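Local coordinates for protein flagellin B1 (Methanocaldococcus jannaschii DSM 2661, PDB 5YA6) that probably assembles into the archaellum, the filament used by archaea for swimming, and carries a bound calcium ion in its outer beta domain, at residues S11-I16 with I45-A50; K31-I36 with D76-S81; T67-T72 with I84-L89; Y95-I100 with D116-L121; E137-F142 with V151-T156. All blocks are in the same frame, centred on the assembly; numbering follows the deposited sequence.

Interaction 1 (S11-I16 with I45-A50)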
# COMPACT_ATOMS: atom_id res chain seq x y z
N SER B 11 -15.45 4.40 -13.44
CA SER B 11 -15.32 5.49 -12.50
C SER B 11 -14.30 5.13 -11.44
O SER B 11 -14.06 3.97 -11.15
CB SER B 11 -16.67 5.74 -11.87
OG SER B 11 -17.50 6.22 -12.91
N GLY B 12 -13.70 6.14 -10.87
CA GLY B 12 -12.77 5.90 -9.77
C GLY B 12 -12.10 7.18 -9.29
O GLY B 12 -12.41 8.27 -9.77
N LEU B 13 -11.24 7.03 -8.31
CA LEU B 13 -10.54 8.14 -7.63
C LEU B 13 -9.05 8.06 -7.75
O LEU B 13 -8.49 7.00 -7.90
CB LEU B 13 -10.83 8.11 -6.16
CG LEU B 13 -12.31 8.17 -5.76
CD1 LEU B 13 -12.35 8.13 -4.23
CD2 LEU B 13 -12.97 9.42 -6.25
N MET B 14 -8.44 9.23 -7.82
CA MET B 14 -7.01 9.40 -7.92
C MET B 14 -6.51 10.21 -6.74
O MET B 14 -7.03 11.29 -6.45
CB MET B 14 -6.64 10.15 -9.21
CG MET B 14 -5.14 10.32 -9.44
SD MET B 14 -4.91 11.14 -11.05
CE MET B 14 -6.02 12.54 -11.03
N CYS B 15 -5.43 9.75 -6.14
CA CYS B 15 -4.72 10.57 -5.22
C CYS B 15 -3.83 11.54 -5.95
O CYS B 15 -2.99 11.16 -6.81
CB CYS B 15 -3.91 9.69 -4.22
SG CYS B 15 -2.90 10.63 -3.03
N ILE B 16 -4.03 12.83 -5.63
CA ILE B 16 -3.22 13.89 -6.22
C ILE B 16 -2.30 14.58 -5.23
O ILE B 16 -1.90 15.71 -5.45
CB ILE B 16 -4.13 14.91 -6.96
CG1 ILE B 16 -5.24 15.50 -6.06
CG2 ILE B 16 -4.74 14.24 -8.16
CD1 ILE B 16 -5.86 16.80 -6.56
N ILE B 45 -19.32 9.69 -7.48
CA ILE B 45 -18.99 8.65 -6.53
C ILE B 45 -19.39 9.06 -5.11
O ILE B 45 -19.00 10.12 -4.61
CB ILE B 45 -17.50 8.38 -6.58
CG1 ILE B 45 -17.12 7.82 -7.97
CG2 ILE B 45 -17.06 7.34 -5.51
CD1 ILE B 45 -15.66 7.95 -8.22
N ASP B 46 -20.14 8.20 -4.45
CA ASP B 46 -20.55 8.41 -3.07
C ASP B 46 -19.35 8.02 -2.18
O ASP B 46 -18.88 6.86 -2.26
CB ASP B 46 -21.76 7.49 -2.78
CG ASP B 46 -22.26 7.56 -1.35
OD1 ASP B 46 -21.88 8.47 -0.61
OD2 ASP B 46 -23.07 6.66 -0.98
N LEU B 47 -18.90 8.95 -1.33
CA LEU B 47 -17.78 8.73 -0.38
C LEU B 47 -18.19 8.18 0.96
O LEU B 47 -17.36 7.74 1.76
CB LEU B 47 -16.97 10.04 -0.18
CG LEU B 47 -16.29 10.61 -1.43
CD1 LEU B 47 -15.39 11.76 -1.12
CD2 LEU B 47 -15.44 9.52 -2.15
N LYS B 48 -19.52 8.18 1.24
CA LYS B 48 -19.95 7.96 2.59
C LYS B 48 -19.64 6.55 3.12
O LYS B 48 -19.41 6.43 4.33
CB LYS B 48 -21.46 8.32 2.76
CG LYS B 48 -21.71 9.80 2.67
CD LYS B 48 -23.18 10.24 2.75
CE LYS B 48 -24.07 9.71 1.63
NZ LYS B 48 -23.69 10.24 0.31
N ASN B 49 -19.51 5.51 2.28
CA ASN B 49 -19.07 4.16 2.75
C ASN B 49 -17.64 3.82 2.37
O ASN B 49 -17.22 2.67 2.47
CB ASN B 49 -20.02 3.11 2.15
CG ASN B 49 -21.38 3.29 2.68
OD1 ASN B 49 -22.26 3.80 2.00
ND2 ASN B 49 -21.52 3.02 3.97
N ALA B 50 -16.90 4.82 1.95
CA ALA B 50 -15.55 4.61 1.43
C ALA B 50 -14.63 4.29 2.57
O ALA B 50 -14.73 4.86 3.68
CB ALA B 50 -15.07 5.84 0.65
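Leu13 turns CG (chi1 -57°) and Ile45 turns CG1 (chi1 -64°) away from the carbonyl carbon, to the side of the backbone N, and from these positions their end methyls meet. With chi2 of Ile45 extended at 162°, CD1 becomes the outermost atom of that side chain, and it lies 3.6 Å from CD2 of Leu13. The two side chains pass antiparallel, and they touch through these end methyls.

The same methyl of Ile45 also rests against the backbone: its CD1 is 3.6 Å from Gly12 O, and Ser11 CB approaches CD1 at 4.4 Å. The other branch of Leu13 serves a second partner, CD1 meeting CD2 of Leu47 at 4.0 Å. A single leucine thus divides its methyls between two residues of 45-50, one on the short strand 45-46 and one in the loop that follows.

Two overlapping turns shape this loop: an Asx turn, in which Asp46 OD1 accepts from Lys48 N at 3.0 Å, and a type I turn from Leu47 to Ala50, closed by Ala50 N to Leu47 O at 3.0 Å. Lys48 NZ forms a salt bridge with the same Asp46 OD1 at 2.7 Å, arriving from the opposite face of the carboxylate, and bonds also to Asn109 O. Ile112, Phe142 and Pro144 extend the apolar cluster, while Ser11 OG turns to Ala43 N.

Polar groups thus find partners within 45-50 and in neighbouring loops. Between the segments the contact is van der Waals packing of methyls, one of them against Gly12 O, consistent with burial from water holding the start of strand 13-23 to this loop.

Interaction 2 (K31-I36 with D76-S81); sequences KLAIYI and DDIFNS
The ring of Phe79 points an edge at the backbone of strand 28-38, with Phe79 CE1 4.0 Å from Leu32 C, which lies near the ring plane. One face is occupied by its own neighbour, Ile78, whose CD1 sits 3.6 Å above the centre of the ring. Lys31 CB and Ala33 CB come in obliquely; CB of Ala33 is 3.9 Å from Phe79 CZ. His21 adds a further ring, its plane turned about 55° from that of Phe79.

With CG1 of Ile78 between the backbone N and the carbonyl carbon (chi1 47°) and a further bend at chi2, CD1 comes over Phe79. The same methyl then reaches Ala33 CB at 3.5 Å, and CG1 lies 3.5 Å from the hydroxyl oxygen of Tyr35, a side chain coming from the opposite direction.

In fold terms, a loop between strands 59-69 and 94-99 is laid over the face of strand 28-38 that carries Lys31, Ala33 and Tyr35, where that strand lies between 13-23 and 117-123 in the large sheet. The loop holds its shape partly through an Asx turn, in which Asp77 OD1 accepts from Phe79 N at 3.1 Å from above the carboxylate plane. Ile78 O, for its part, accepts from the indole nitrogen of Trp87.

Lys31 runs antiparallel alongside Phe79 with its chain extended beyond CG, and its ammonium group donates to Phe79 O across 3.2 Å, tilted 30° from the carbonyl plane. The same ammonium makes a cation-pi contact with Trp87.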
# COMPACT_ATOMS: atom_id res chain seq x y z
N LYS B 31 -0.12 14.09 11.62
CA LYS B 31 -1.32 14.23 10.85
C LYS B 31 -1.01 14.15 9.36
O LYS B 31 0.12 14.59 8.91
CB LYS B 31 -2.04 15.55 11.12
CG LYS B 31 -2.66 15.73 12.50
CD LYS B 31 -3.26 17.13 12.59
CE LYS B 31 -4.19 17.22 13.73
NZ LYS B 31 -4.75 18.61 13.85
N LEU B 32 -1.95 13.58 8.61
CA LEU B 32 -1.84 13.40 7.13
C LEU B 32 -3.02 14.10 6.48
O LEU B 32 -4.13 14.08 7.00
CB LEU B 32 -1.83 11.93 6.68
CG LEU B 32 -0.69 11.09 7.23
CD1 LEU B 32 -0.95 9.64 6.97
CD2 LEU B 32 0.64 11.54 6.64
N ALA B 33 -2.81 14.62 5.29
CA ALA B 33 -3.85 15.18 4.46
C ALA B 33 -3.71 14.54 3.08
O ALA B 33 -2.69 14.78 2.35
CB ALA B 33 -3.73 16.70 4.40
N ILE B 34 -4.71 13.70 2.71
CA ILE B 34 -4.63 12.93 1.46
C ILE B 34 -5.58 13.54 0.46
O ILE B 34 -6.82 13.53 0.66
CB ILE B 34 -4.98 11.45 1.71
CG1 ILE B 34 -4.04 10.89 2.77
CG2 ILE B 34 -5.03 10.67 0.41
CD1 ILE B 34 -4.54 9.58 3.38
N TYR B 35 -5.03 14.10 -0.60
CA TYR B 35 -5.85 14.82 -1.59
C TYR B 35 -6.29 13.90 -2.71
O TYR B 35 -5.51 13.10 -3.22
CB TYR B 35 -5.14 16.01 -2.19
CG TYR B 35 -4.81 17.08 -1.13
CD1 TYR B 35 -3.73 16.98 -0.28
CD2 TYR B 35 -5.57 18.24 -1.04
CE1 TYR B 35 -3.45 17.94 0.68
CE2 TYR B 35 -5.30 19.22 -0.08
CZ TYR B 35 -4.22 19.08 0.75
OH TYR B 35 -3.99 20.06 1.72
N ILE B 36 -7.60 13.98 -2.97
CA ILE B 36 -8.36 13.07 -3.84
C ILE B 36 -9.18 13.85 -4.90
O ILE B 36 -9.76 14.87 -4.57
CB ILE B 36 -9.34 12.25 -2.99
CG1 ILE B 36 -8.57 11.39 -1.95
CG2 ILE B 36 -10.28 11.46 -3.87
CD1 ILE B 36 -7.73 10.28 -2.58
N ASP B 76 -4.92 27.95 3.48
CA ASP B 76 -3.52 27.55 3.39
C ASP B 76 -3.13 26.54 4.45
O ASP B 76 -2.34 25.63 4.16
CB ASP B 76 -2.61 28.76 3.52
CG ASP B 76 -2.84 29.74 2.42
OD1 ASP B 76 -2.56 29.37 1.26
OD2 ASP B 76 -3.29 30.86 2.73
N ASP B 77 -3.63 26.70 5.67
CA ASP B 77 -3.27 25.74 6.77
C ASP B 77 -4.36 24.72 7.13
O ASP B 77 -5.18 25.00 8.03
CB ASP B 77 -2.92 26.51 8.03
CG ASP B 77 -2.33 25.61 9.13
OD1 ASP B 77 -2.15 24.36 8.97
OD2 ASP B 77 -2.00 26.20 10.18
N ILE B 78 -4.37 23.54 6.50
CA ILE B 78 -5.51 22.66 6.82
C ILE B 78 -5.19 21.72 8.00
O ILE B 78 -5.99 20.85 8.27
CB ILE B 78 -5.94 21.83 5.58
CG1 ILE B 78 -4.74 21.19 4.90
CG2 ILE B 78 -6.68 22.73 4.56
CD1 ILE B 78 -4.19 19.96 5.62
N PHE B 79 -4.10 21.94 8.70
CA PHE B 79 -3.75 21.17 9.92
C PHE B 79 -4.17 21.85 11.23
O PHE B 79 -4.02 21.26 12.31
CB PHE B 79 -2.29 20.85 9.98
CG PHE B 79 -1.88 19.88 8.92
CD1 PHE B 79 -2.45 18.61 8.89
CD2 PHE B 79 -0.93 20.22 7.96
CE1 PHE B 79 -2.11 17.72 7.86
CE2 PHE B 79 -0.56 19.32 6.95
CZ PHE B 79 -1.15 18.07 6.92
N ASN B 80 -4.68 23.05 11.15
CA ASN B 80 -4.98 23.81 12.39
C ASN B 80 -6.33 23.50 13.00
O ASN B 80 -7.38 23.69 12.36
CB ASN B 80 -4.87 25.28 11.99
CG ASN B 80 -5.08 26.24 13.16
OD1 ASN B 80 -6.00 26.11 13.97
ND2 ASN B 80 -4.21 27.23 13.23
N SER B 81 -6.32 22.92 14.20
CA SER B 81 -7.58 22.46 14.83
C SER B 81 -8.36 23.61 15.47
O SER B 81 -9.47 23.39 15.93
CB SER B 81 -7.32 21.36 15.81
OG SER B 81 -6.67 21.82 17.01

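Interaction 3 (T67-T72 with I84-L89)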
# COMPACT_ATOMS: atom_id res chain seq x y z
N THR B 67 -17.13 12.58 8.99
CA THR B 67 -17.97 13.69 8.52
C THR B 67 -17.26 14.49 7.40
O THR B 67 -16.09 14.13 7.00
CB THR B 67 -18.41 14.61 9.69
OG1 THR B 67 -19.41 15.51 9.22
CG2 THR B 67 -17.16 15.39 10.23
N VAL B 68 -17.87 15.56 6.92
CA VAL B 68 -17.32 16.43 5.92
C VAL B 68 -17.38 17.89 6.44
O VAL B 68 -18.30 18.25 7.21
CB VAL B 68 -18.04 16.28 4.55
CG1 VAL B 68 -19.55 16.45 4.68
CG2 VAL B 68 -17.50 17.24 3.51
N THR B 69 -16.41 18.70 6.05
CA THR B 69 -16.35 20.13 6.46
C THR B 69 -15.92 20.98 5.30
O THR B 69 -15.10 20.58 4.47
CB THR B 69 -15.38 20.39 7.62
OG1 THR B 69 -15.34 21.81 7.89
CG2 THR B 69 -13.94 19.90 7.31
N THR B 70 -16.52 22.19 5.21
CA THR B 70 -16.11 23.14 4.22
C THR B 70 -15.14 24.20 4.80
O THR B 70 -14.71 25.07 4.10
CB THR B 70 -17.30 23.93 3.74
OG1 THR B 70 -18.04 24.30 4.91
CG2 THR B 70 -18.27 23.07 2.80
N ALA B 71 -14.76 24.03 6.03
CA ALA B 71 -13.76 24.91 6.67
C ALA B 71 -12.37 24.91 6.01
O ALA B 71 -11.59 25.85 6.22
CB ALA B 71 -13.62 24.52 8.15
N THR B 72 -12.00 23.81 5.31
CA THR B 72 -10.78 23.74 4.56
C THR B 72 -10.78 24.53 3.27
O THR B 72 -9.73 24.65 2.58
CB THR B 72 -10.52 22.22 4.25
OG1 THR B 72 -11.74 21.62 3.69
CG2 THR B 72 -10.19 21.44 5.53
N ILE B 84 -10.08 24.55 11.93
CA ILE B 84 -10.81 23.36 11.45
C ILE B 84 -11.07 22.44 12.64
O ILE B 84 -10.32 21.56 12.95
CB ILE B 84 -9.99 22.73 10.30
CG1 ILE B 84 -9.81 23.71 9.13
CG2 ILE B 84 -10.73 21.46 9.80
CD1 ILE B 84 -8.57 23.46 8.33
N THR B 85 -12.12 22.72 13.42
CA THR B 85 -12.35 22.08 14.67
C THR B 85 -12.80 20.63 14.50
O THR B 85 -12.65 19.83 15.41
CB THR B 85 -13.49 22.84 15.49
OG1 THR B 85 -14.61 23.10 14.62
CG2 THR B 85 -12.92 24.18 15.95
N ASP B 86 -13.26 20.29 13.29
CA ASP B 86 -13.63 18.89 12.99
C ASP B 86 -12.42 17.95 12.98
O ASP B 86 -12.60 16.75 12.99
CB ASP B 86 -14.41 18.77 11.66
CG ASP B 86 -15.88 19.24 11.76
OD1 ASP B 86 -16.41 19.27 12.86
OD2 ASP B 86 -16.43 19.61 10.73
N TRP B 87 -11.19 18.47 13.03
CA TRP B 87 -10.04 17.60 13.42
C TRP B 87 -10.27 16.78 14.67
O TRP B 87 -9.66 15.74 14.85
CB TRP B 87 -8.74 18.40 13.62
CG TRP B 87 -7.94 18.57 12.36
CD1 TRP B 87 -7.79 19.67 11.63
CD2 TRP B 87 -7.20 17.55 11.69
NE1 TRP B 87 -7.04 19.41 10.50
CE2 TRP B 87 -6.64 18.11 10.54
CE3 TRP B 87 -6.97 16.19 11.96
CZ2 TRP B 87 -5.79 17.37 9.67
CZ3 TRP B 87 -6.17 15.47 11.10
CH2 TRP B 87 -5.62 16.05 9.98
N SER B 88 -11.11 17.29 15.58
CA SER B 88 -11.43 16.54 16.77
C SER B 88 -12.04 15.14 16.51
O SER B 88 -11.88 14.24 17.34
CB SER B 88 -12.38 17.31 17.68
OG SER B 88 -13.73 17.26 17.26
N LEU B 89 -12.69 15.00 15.36
CA LEU B 89 -13.32 13.73 14.94
C LEU B 89 -12.38 12.79 14.16
O LEU B 89 -12.75 11.63 13.87
CB LEU B 89 -14.57 14.00 14.13
CG LEU B 89 -15.65 14.90 14.75
CD1 LEU B 89 -16.68 15.36 13.75
CD2 LEU B 89 -16.26 14.26 15.96
O HOH W 1 -18.62 19.41 9.54
O HOH W 2 -14.27 22.00 11.05
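Thr69 and Asp86 bring the polar parts of this contact together, largely through water. Water 1 donates to Val68 O at 2.6 Å and to Asp86 OD2 at 2.5 Å, both short, and so ties a strand carbonyl to the carboxylate. Water 2 accepts from Asp86 N at 3.0 Å and forms a weak bond of 3.3 Å with Thr69 OG1. The side chains of Asp86 and Thr69 lie alongside, pointing opposite ways, with the carboxylate oxygen OD2 beside CB of the threonine.

A second kind of bond keeps each partner in shape. Thr69 OG1 lies anti to its backbone N (chi1 177°), where it accepts from Ala71 N at 3.0 Å with a nearly straight N-H (161°), making an ST turn at the end of strand 59-69. On the other side, successive backbone bonds wind 85-89 into a 3-10 segment. With a valine in place of Thr69, Ala71 N would probably lose its side-chain acceptor and water 2 one of its partners, leaving the turn freer to shift.

Apolar contacts flank this polar centre. At one end Thr67 CG2 packs on Leu89 CD1 at 3.6 Å. At the other, Ile84 divides itself: CG1 lies 4.0 Å from Ala71 CB, while CD1 meets Thr72 CG2 at 3.8 Å, those two side chains set nearly perpendicular. Thr72 OG1 itself bonds to Val99 O.

Strands 59-69 and 94-99 are parallel neighbours in the sheet, and the contact belongs to the crossover between them, its 3-10 segment bent back against the end of the first strand.

Interaction 4 (Y95-I100 with D116-L121); sequences YVVGVI and DIAVLL. With CA (calcium ion), chain D.
Ile100 meets strand 117-123 atom by atom. CB starts 3.3 Å from Ile117 O and 3.7 Å from Ile117 CG2, and its own CG2 turns toward that same isoleucine. CG1, anti to the carbonyl carbon (chi1 -61°), heads instead for Val119, and the tip, CD1, ends 3.8 Å from Val119 CG1. The backbone joins in as Ile100 N donates to Ile117 O at 2.9 Å, just where the chain turns a corner.

Before that corner the two strands are regular antiparallel neighbours. Val96 with Leu121 and Gly98 with Val119 are hydrogen-bonded pairs, each closed by two N-H...O bonds, and the non-hydrogen-bonded pairs alternate with them. Gly98 is telling: a beta carbon there would clash with Val119 CG1, which sits 3.5 Å from Gly98 O. On the opposite face Val97 CG1 touches Ala118 CB, and Leu120 CD2 comes up to Tyr95 CD2 at 4.0 Å. Tyr95 OH bonds to Ala50 O.

Just ahead of the strand, Asp116 grips the calcium ion with both oxygens, OD1 and OD2 each 2.4 Å away. Asp102, Asp104, Ser106, Asn113 and a water complete the site. The calcium's positive charge probably offsets the mutual repulsion of Asp102, Asp104 and Asp116, which lets these carboxylates gather in the loop between the two strands.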
# COMPACT_ATOMS: atom_id res chain seq x y z
N TYR B 95 -11.62 9.00 9.33
CA TYR B 95 -11.07 10.17 8.61
C TYR B 95 -12.16 11.23 8.49
O TYR B 95 -13.36 10.92 8.47
CB TYR B 95 -10.47 9.83 7.17
CG TYR B 95 -11.47 9.23 6.22
CD1 TYR B 95 -11.68 7.87 6.19
CD2 TYR B 95 -12.26 10.02 5.41
CE1 TYR B 95 -12.63 7.31 5.37
CE2 TYR B 95 -13.20 9.50 4.57
CZ TYR B 95 -13.41 8.12 4.56
OH TYR B 95 -14.42 7.63 3.75
N VAL B 96 -11.75 12.49 8.36
CA VAL B 96 -12.67 13.57 8.05
C VAL B 96 -12.47 14.05 6.63
O VAL B 96 -11.31 14.21 6.18
CB VAL B 96 -12.45 14.71 9.09
CG1 VAL B 96 -13.24 15.96 8.71
CG2 VAL B 96 -12.73 14.16 10.49
N VAL B 97 -13.53 14.33 5.91
CA VAL B 97 -13.35 14.86 4.58
C VAL B 97 -13.40 16.38 4.59
O VAL B 97 -14.35 16.97 5.12
CB VAL B 97 -14.43 14.33 3.61
CG1 VAL B 97 -14.29 14.94 2.22
CG2 VAL B 97 -14.38 12.78 3.55
N GLY B 98 -12.39 17.01 4.03
CA GLY B 98 -12.39 18.50 3.83
C GLY B 98 -12.70 18.79 2.40
O GLY B 98 -12.09 18.20 1.47
N VAL B 99 -13.56 19.80 2.17
CA VAL B 99 -13.79 20.30 0.85
C VAL B 99 -12.64 21.22 0.38
O VAL B 99 -12.26 22.18 1.08
CB VAL B 99 -15.15 21.04 0.78
CG1 VAL B 99 -15.37 21.65 -0.60
CG2 VAL B 99 -16.26 20.13 1.27
N ILE B 100 -12.06 20.95 -0.78
CA ILE B 100 -11.01 21.79 -1.38
C ILE B 100 -11.55 22.54 -2.59
O ILE B 100 -11.28 23.75 -2.79
CB ILE B 100 -9.73 20.96 -1.73
CG1 ILE B 100 -9.17 20.33 -0.44
CG2 ILE B 100 -8.69 21.83 -2.39
CD1 ILE B 100 -8.72 21.26 0.69
N ASP B 116 -14.07 18.00 -8.68
CA ASP B 116 -13.99 18.20 -7.23
C ASP B 116 -12.64 17.81 -6.71
O ASP B 116 -12.02 16.89 -7.24
CB ASP B 116 -15.03 17.38 -6.46
CG ASP B 116 -16.46 17.88 -6.61
OD1 ASP B 116 -16.74 18.96 -7.22
OD2 ASP B 116 -17.31 17.16 -6.06
N ILE B 117 -12.22 18.47 -5.62
CA ILE B 117 -11.06 18.04 -4.87
C ILE B 117 -11.50 17.93 -3.41
O ILE B 117 -12.07 18.87 -2.85
CB ILE B 117 -9.81 18.96 -4.99
CG1 ILE B 117 -9.43 19.13 -6.45
CG2 ILE B 117 -8.63 18.41 -4.17
CD1 ILE B 117 -8.37 20.22 -6.64
N ALA B 118 -11.20 16.79 -2.80
CA ALA B 118 -11.43 16.60 -1.40
C ALA B 118 -10.11 16.29 -0.72
O ALA B 118 -9.18 15.80 -1.36
CB ALA B 118 -12.40 15.47 -1.13
N VAL B 119 -10.03 16.51 0.59
CA VAL B 119 -8.85 16.08 1.35
C VAL B 119 -9.31 15.16 2.45
O VAL B 119 -10.37 15.38 3.07
CB VAL B 119 -8.04 17.31 1.86
CG1 VAL B 119 -8.87 18.16 2.81
CG2 VAL B 119 -6.74 16.87 2.49
N LEU B 120 -8.58 14.06 2.71
CA LEU B 120 -8.90 13.15 3.82
C LEU B 120 -7.97 13.59 4.91
O LEU B 120 -6.76 13.50 4.79
CB LEU B 120 -8.66 11.69 3.42
CG LEU B 120 -9.27 11.31 2.07
CD1 LEU B 120 -8.95 9.82 1.84
CD2 LEU B 120 -10.78 11.54 1.98
N LEU B 121 -8.56 14.00 6.01
CA LEU B 121 -7.82 14.40 7.19
C LEU B 121 -7.70 13.17 8.12
O LEU B 121 -8.68 12.62 8.62
CB LEU B 121 -8.57 15.59 7.86
CG LEU B 121 -8.88 16.80 6.96
CD1 LEU B 121 -9.75 17.78 7.77
CD2 LEU B 121 -7.61 17.43 6.40
CA CA D . -19.06 18.63 -6.84
O HOH W 3 -18.97 20.23 -8.70

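Interaction 5 (E137-F142 with V151-T156)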
# COMPACT_ATOMS: atom_id res chain seq x y z
N GLU B 137 7.88 3.83 5.71
CA GLU B 137 7.06 3.44 4.55
C GLU B 137 5.58 3.41 4.93
O GLU B 137 5.17 2.74 5.88
CB GLU B 137 7.39 2.02 4.08
CG GLU B 137 8.81 1.84 3.67
CD GLU B 137 9.16 2.48 2.38
OE1 GLU B 137 8.38 3.27 1.80
OE2 GLU B 137 10.30 2.21 1.92
N VAL B 138 4.77 4.11 4.15
CA VAL B 138 3.32 4.09 4.28
C VAL B 138 2.66 3.73 2.97
O VAL B 138 3.00 4.31 1.94
CB VAL B 138 2.77 5.50 4.74
CG1 VAL B 138 1.26 5.38 4.99
CG2 VAL B 138 3.42 5.87 6.07
N SER B 139 1.74 2.76 3.01
CA SER B 139 1.07 2.23 1.80
C SER B 139 -0.43 2.19 2.07
O SER B 139 -0.88 1.98 3.21
CB SER B 139 1.57 0.80 1.49
OG SER B 139 2.95 0.82 1.36
N GLY B 140 -1.25 2.44 1.08
CA GLY B 140 -2.70 2.40 1.32
C GLY B 140 -3.54 2.58 0.07
O GLY B 140 -3.01 2.87 -1.00
N GLN B 141 -4.87 2.44 0.22
CA GLN B 141 -5.79 2.66 -0.86
C GLN B 141 -7.04 3.29 -0.21
O GLN B 141 -7.38 3.00 0.94
CB GLN B 141 -6.21 1.37 -1.59
CG GLN B 141 -4.99 0.71 -2.31
CD GLN B 141 -5.43 -0.46 -3.18
OE1 GLN B 141 -6.62 -0.72 -3.33
NE2 GLN B 141 -4.45 -1.13 -3.82
N PHE B 142 -7.66 4.20 -0.98
CA PHE B 142 -8.99 4.78 -0.63
C PHE B 142 -10.01 4.24 -1.59
O PHE B 142 -9.98 4.54 -2.78
CB PHE B 142 -8.93 6.28 -0.70
CG PHE B 142 -10.22 6.95 -0.21
CD1 PHE B 142 -10.72 6.65 1.02
CD2 PHE B 142 -10.87 7.91 -0.99
CE1 PHE B 142 -11.87 7.25 1.49
CE2 PHE B 142 -12.01 8.53 -0.50
CZ PHE B 142 -12.49 8.20 0.73
N VAL B 151 -4.63 5.50 -4.66
CA VAL B 151 -3.51 4.75 -4.16
C VAL B 151 -2.56 5.71 -3.44
O VAL B 151 -2.18 6.80 -3.97
CB VAL B 151 -2.70 4.10 -5.32
CG1 VAL B 151 -1.43 3.46 -4.77
CG2 VAL B 151 -3.62 3.07 -5.97
N ILE B 152 -2.21 5.35 -2.22
CA ILE B 152 -1.27 6.04 -1.38
C ILE B 152 0.02 5.26 -1.24
O ILE B 152 -0.01 4.08 -0.88
CB ILE B 152 -1.85 6.27 0.01
CG1 ILE B 152 -3.14 7.19 -0.07
CG2 ILE B 152 -0.82 6.90 0.95
CD1 ILE B 152 -4.45 6.43 -0.28
N GLN B 153 1.07 5.83 -1.70
CA GLN B 153 2.44 5.28 -1.37
C GLN B 153 3.54 6.39 -1.14
O GLN B 153 3.81 7.24 -2.00
CB GLN B 153 2.93 4.51 -2.59
CG GLN B 153 4.30 3.86 -2.30
CD GLN B 153 4.41 3.13 -0.96
OE1 GLN B 153 5.33 3.35 -0.12
NE2 GLN B 153 3.44 2.25 -0.76
N PHE B 154 4.12 6.36 0.02
CA PHE B 154 5.20 7.30 0.28
C PHE B 154 6.14 6.78 1.31
O PHE B 154 5.78 5.90 2.10
CB PHE B 154 4.66 8.68 0.67
CG PHE B 154 3.85 8.70 1.91
CD1 PHE B 154 4.45 8.87 3.16
CD2 PHE B 154 2.44 8.73 1.84
CE1 PHE B 154 3.67 8.95 4.32
CE2 PHE B 154 1.67 8.79 2.96
CZ PHE B 154 2.25 8.87 4.22
N THR B 155 7.35 7.29 1.27
CA THR B 155 8.32 7.06 2.30
C THR B 155 8.56 8.42 2.91
O THR B 155 8.92 9.34 2.19
CB THR B 155 9.66 6.55 1.71
OG1 THR B 155 9.40 5.50 0.79
CG2 THR B 155 10.61 6.12 2.83
N THR B 156 8.39 8.56 4.24
CA THR B 156 8.61 9.88 4.83
C THR B 156 10.12 10.22 4.68
O THR B 156 10.96 9.34 4.67
CB THR B 156 8.23 9.98 6.30
OG1 THR B 156 8.97 9.08 7.10
CG2 THR B 156 6.73 9.70 6.42
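Val138 lies over one face of the Phe154 ring in a CH-pi contact, its CB 3.7 Å from the ring centroid and 23° off the normal, displaced toward the rim near CZ. Phe154 holds CG between its backbone N and carbonyl carbon (chi1 61°), which swings the ring across to its partner, and the two side chains run parallel to each other. Their backbones form a hydrogen-bonded pair, Val138 N to Phe154 O at 2.9 Å and Phe154 N to Val138 O at 3.0 Å.

Ile152 pairs with Gly140, and its CB lies 3.7 Å from Gly140 O. Its CD1 continues to 4.0 Å from Phe142 N.

On the other face, Glu137 bends at chi2 (-73°) and brings OE1 round to Thr155 OG1, which donates to it at 2.7 Å from above the carboxylate plane. Were a leucine to replace Glu137, the Thr155 hydroxyl would probably be left without this acceptor and free to turn. Further along, Gln153 was modelled in two conformers; in one, NE2 donates to Ser139 OG at 2.6 Å within its amide plane, so this bond is not certain to be always present.

Ser139 OG also bonds to Gln141 NE2 of the second subunit, and Val151 packs on Gln153 of that subunit. Strands 137-143 and 150-155 form an antiparallel beta hairpin at one margin of the chain's sheet, with one face against the core and the other against the partner molecule.

From the N terminus, interaction 1 closes first, looping 11-16 round to 45-50. Interaction 2 opens inside that loop, at 31-36, but ends beyond it at 76-81, so the two cross. Interaction 3 in turn starts before 76-81 and finishes at 84-89, crossing interaction 2. Interactions 4 and 5 then follow in series, one bracketing the calcium-binding loop, the other a tight hairpin. All reach the same large sheet. Strand 28-38 lies between 13-23 and 117-123, linking interactions 1, 2 and 4; 59-69 beside 94-99 links 3 to 4. Phe142 of interaction 5 packs on Leu13 and Leu120, whereas interaction 3 lies across the chain's centre from it.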